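Local coordinates for protein probable ATP-dependent kinase TDA10 (Saccharomyces cerevisiae, PDB 1ODF) that probably acts as an ATP-dependent kinase of still unknown substrate specificity, with a fold closely resembling that of bacterial pantothenate kinase, at residues F73-E78 against T101-L106. Sequence-based numbering, arbitrary orientation.
Sequences FYLTHE and THDMKL. With SO4 (sulfate ion), chain C.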
loop_
_atom_site.group_PDB
_atom_site.type_symbol
_atom_site.label_atom_id
_atom_site.label_comp_id
_atom_site.label_asym_id
_atom_site.label_seq_id
_atom_site.Cartn_x
_atom_site.Cartn_y
_atom_site.Cartn_z
ATOM N N PHE A 73 -9.027 1.603 -4.390
ATOM C CA PHE A 73 -9.747 0.465 -4.956
ATOM C C PHE A 73 -10.620 -0.312 -3.982
ATOM O O PHE A 73 -10.934 -1.476 -4.231
ATOM C CB PHE A 73 -8.767 -0.512 -5.626
ATOM C CG PHE A 73 -8.167 0.003 -6.901
ATOM C CD1 PHE A 73 -7.118 0.919 -6.876
ATOM C CD2 PHE A 73 -8.662 -0.416 -8.134
ATOM C CE1 PHE A 73 -6.569 1.412 -8.067
ATOM C CE2 PHE A 73 -8.124 0.071 -9.329
ATOM C CZ PHE A 73 -7.075 0.986 -9.291
ATOM N N TYR A 74 -11.003 0.310 -2.869
ATOM C CA TYR A 74 -11.879 -0.367 -1.905
ATOM C C TYR A 74 -13.171 -0.778 -2.623
ATOM O O TYR A 74 -13.571 -0.171 -3.631
ATOM C CB TYR A 74 -12.247 0.566 -0.739
ATOM C CG TYR A 74 -11.314 0.542 0.463
ATOM C CD1 TYR A 74 -11.051 1.709 1.181
ATOM C CD2 TYR A 74 -10.742 -0.642 0.913
ATOM C CE1 TYR A 74 -10.244 1.697 2.317
ATOM C CE2 TYR A 74 -9.929 -0.667 2.057
ATOM C CZ TYR A 74 -9.684 0.504 2.754
ATOM O OH TYR A 74 -8.881 0.494 3.888
ATOM N N LEU A 75 -13.817 -1.814 -2.109
ATOM C CA LEU A 75 -15.076 -2.279 -2.675
ATOM C C LEU A 75 -16.118 -1.172 -2.522
ATOM O O LEU A 75 -15.974 -0.299 -1.660
ATOM C CB LEU A 75 -15.557 -3.514 -1.923
ATOM C CG LEU A 75 -14.700 -4.755 -2.130
ATOM C CD1 LEU A 75 -15.102 -5.817 -1.116
ATOM C CD2 LEU A 75 -14.861 -5.253 -3.575
ATOM N N THR A 76 -17.151 -1.190 -3.361
ATOM C CA THR A 76 -18.207 -0.195 -3.231
ATOM C C THR A 76 -18.860 -0.500 -1.886
ATOM O O THR A 76 -18.828 -1.648 -1.421
ATOM C CB THR A 76 -19.266 -0.338 -4.332
ATOM O OG1 THR A 76 -19.753 -1.686 -4.354
ATOM C CG2 THR A 76 -18.676 0.024 -5.686
ATOM N N HIS A 77 -19.440 0.512 -1.251
ATOM C CA HIS A 77 -20.075 0.292 0.043
ATOM C C HIS A 77 -20.991 -0.923 -0.022
ATOM O O HIS A 77 -21.036 -1.727 0.907
ATOM C CB HIS A 77 -20.862 1.533 0.471
ATOM C CG HIS A 77 -21.595 1.364 1.764
ATOM N ND1 HIS A 77 -22.873 0.852 1.835
ATOM C CD2 HIS A 77 -21.220 1.615 3.042
ATOM C CE1 HIS A 77 -23.253 0.794 3.099
ATOM N NE2 HIS A 77 -22.268 1.250 3.852
ATOM N N GLU A 78 -21.695 -1.058 -1.141
ATOM C CA GLU A 78 -22.616 -2.166 -1.339
ATOM C C GLU A 78 -21.921 -3.520 -1.391
ATOM O O GLU A 78 -22.388 -4.486 -0.791
ATOM C CB GLU A 78 -23.415 -1.965 -2.626
ATOM C CG GLU A 78 -24.531 -2.971 -2.777
ATOM C CD GLU A 78 -25.513 -2.880 -1.625
ATOM O OE1 GLU A 78 -26.225 -3.873 -1.355
ATOM O OE2 GLU A 78 -25.570 -1.804 -0.988
ATOM N N THR A 101 -10.832 -6.707 1.021
ATOM C CA THR A 101 -11.836 -5.652 1.020
ATOM C C THR A 101 -11.654 -4.702 -0.161
ATOM O O THR A 101 -12.235 -3.611 -0.186
ATOM C CB THR A 101 -11.799 -4.830 2.335
ATOM O OG1 THR A 101 -10.523 -4.189 2.470
ATOM C CG2 THR A 101 -12.049 -5.736 3.536
ATOM N N HIS A 102 -10.839 -5.110 -1.131
ATOM C CA HIS A 102 -10.617 -4.293 -2.317
ATOM C C HIS A 102 -11.234 -4.939 -3.555
ATOM O O HIS A 102 -11.404 -6.153 -3.621
ATOM C CB HIS A 102 -9.119 -4.067 -2.562
ATOM C CG HIS A 102 -8.457 -3.227 -1.519
ATOM N ND1 HIS A 102 -7.899 -3.759 -0.377
ATOM C CD2 HIS A 102 -8.285 -1.886 -1.436
ATOM C CE1 HIS A 102 -7.406 -2.783 0.361
ATOM N NE2 HIS A 102 -7.628 -1.636 -0.258
ATOM N N ASP A 103 -11.557 -4.111 -4.542
ATOM C CA ASP A 103 -12.156 -4.584 -5.782
ATOM C C ASP A 103 -11.070 -5.067 -6.746
ATOM O O ASP A 103 -10.525 -4.286 -7.526
ATOM C CB ASP A 103 -12.970 -3.448 -6.408
ATOM C CG ASP A 103 -13.857 -3.921 -7.537
ATOM O OD1 ASP A 103 -14.750 -3.148 -7.941
ATOM O OD2 ASP A 103 -13.659 -5.059 -8.018
ATOM N N MET A 104 -10.771 -6.362 -6.689
ATOM C CA MET A 104 -9.730 -6.950 -7.529
ATOM C C MET A 104 -10.074 -6.972 -9.005
ATOM O O MET A 104 -9.199 -6.783 -9.852
ATOM C CB MET A 104 -9.413 -8.374 -7.069
ATOM C CG MET A 104 -9.089 -8.480 -5.590
ATOM S SD MET A 104 -7.937 -7.190 -5.065
ATOM C CE MET A 104 -6.421 -7.720 -5.917
ATOM N N LYS A 105 -11.345 -7.206 -9.319
ATOM C CA LYS A 105 -11.770 -7.253 -10.712
ATOM C C LYS A 105 -11.467 -5.920 -11.367
ATOM O O LYS A 105 -10.954 -5.865 -12.489
ATOM C CB LYS A 105 -13.267 -7.557 -10.810
ATOM C CG LYS A 105 -13.602 -8.690 -11.782
ATOM C CD LYS A 105 -12.765 -9.936 -11.482
ATOM C CE LYS A 105 -13.131 -11.117 -12.380
ATOM N NZ LYS A 105 -14.494 -11.659 -12.088
ATOM N N LEU A 106 -11.773 -4.848 -10.642
ATOM C CA LEU A 106 -11.545 -3.502 -11.132
ATOM C C LEU A 106 -10.043 -3.239 -11.274
ATOM O O LEU A 106 -9.610 -2.593 -12.222
ATOM C CB LEU A 106 -12.164 -2.483 -10.171
ATOM C CG LEU A 106 -12.626 -1.144 -10.765
ATOM C CD1 LEU A 106 -12.994 -0.186 -9.639
ATOM C CD2 LEU A 106 -11.532 -0.536 -11.624
HETATM S S SO4 C . -9.259 3.049 6.899
HETATM O O1 SO4 C . -9.921 2.043 7.749
HETATM O O2 SO4 C . -9.658 2.839 5.501
HETATM O O3 SO4 C . -9.648 4.404 7.332
HETATM O O4 SO4 C . -7.797 2.905 7.020
HETATM O O HOH W 1 -16.829 -3.001 -5.702
#
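Tyr74 and His102 are joined as a single beta bridge between two loops of this P-loop kinase fold, one linking edge strand 65-69 to helix 77-86, the other leading into helix 104-114. Two backbone bonds make it: Asp103 N gives a nearly straight one to Phe73 O (2.7 Å), and Leu75 N a longer one to Thr101 O (3.1 Å).

Tyr74 is the side chain to follow. Its CB leans away from the other loop, but with CG anti to the carbonyl carbon (chi1 -90°) the ring swings back. CD2 lies 3.5 Å from Thr101 O, which sits at the ring edge, and also hangs over one face of His102 near the rim. CE2 comes to 3.4 Å from His102 NE2 and packs on Thr101 OG1, itself hydrogen-bonded to Leu98 O. The two rings are nearly parallel (16°) yet slid apart, their centroids separated by 4.7 Å, and overlap little. CE1 and CZ lie against O2 of a sulfate, probably from the crystallisation liquor, to which OH donates (3.0 Å); Arg96 NE holds the same ion, and the Tyr74 side chain lies near Gln40 of the predicted ATP site. Tyrosine suits the place by pairing a flat apolar ring with a donor at its end. A leucine here would probably leave the His102 face less well covered and the sulfate without its hydroxyl donor.

Histidine suits its side of the bridge because both nitrogens are used, ND1 by Tyr192 and NE2 by Asp71, which should fix the ring's rotation. Leu75's branched apolar end packs on the Thr101-Asp103 backbone, CD2 3.6 Å from Asp103 CA, while Phe73's flat ring meets Leu106 CD2 and Pro129. Aspartate fits the N-cap: while OD1 pairs with Arg142 and takes a water that also binds Thr76 N, OD2 accepts from Leu106 N at 3.2 Å, the donor standing well above the carboxylate plane.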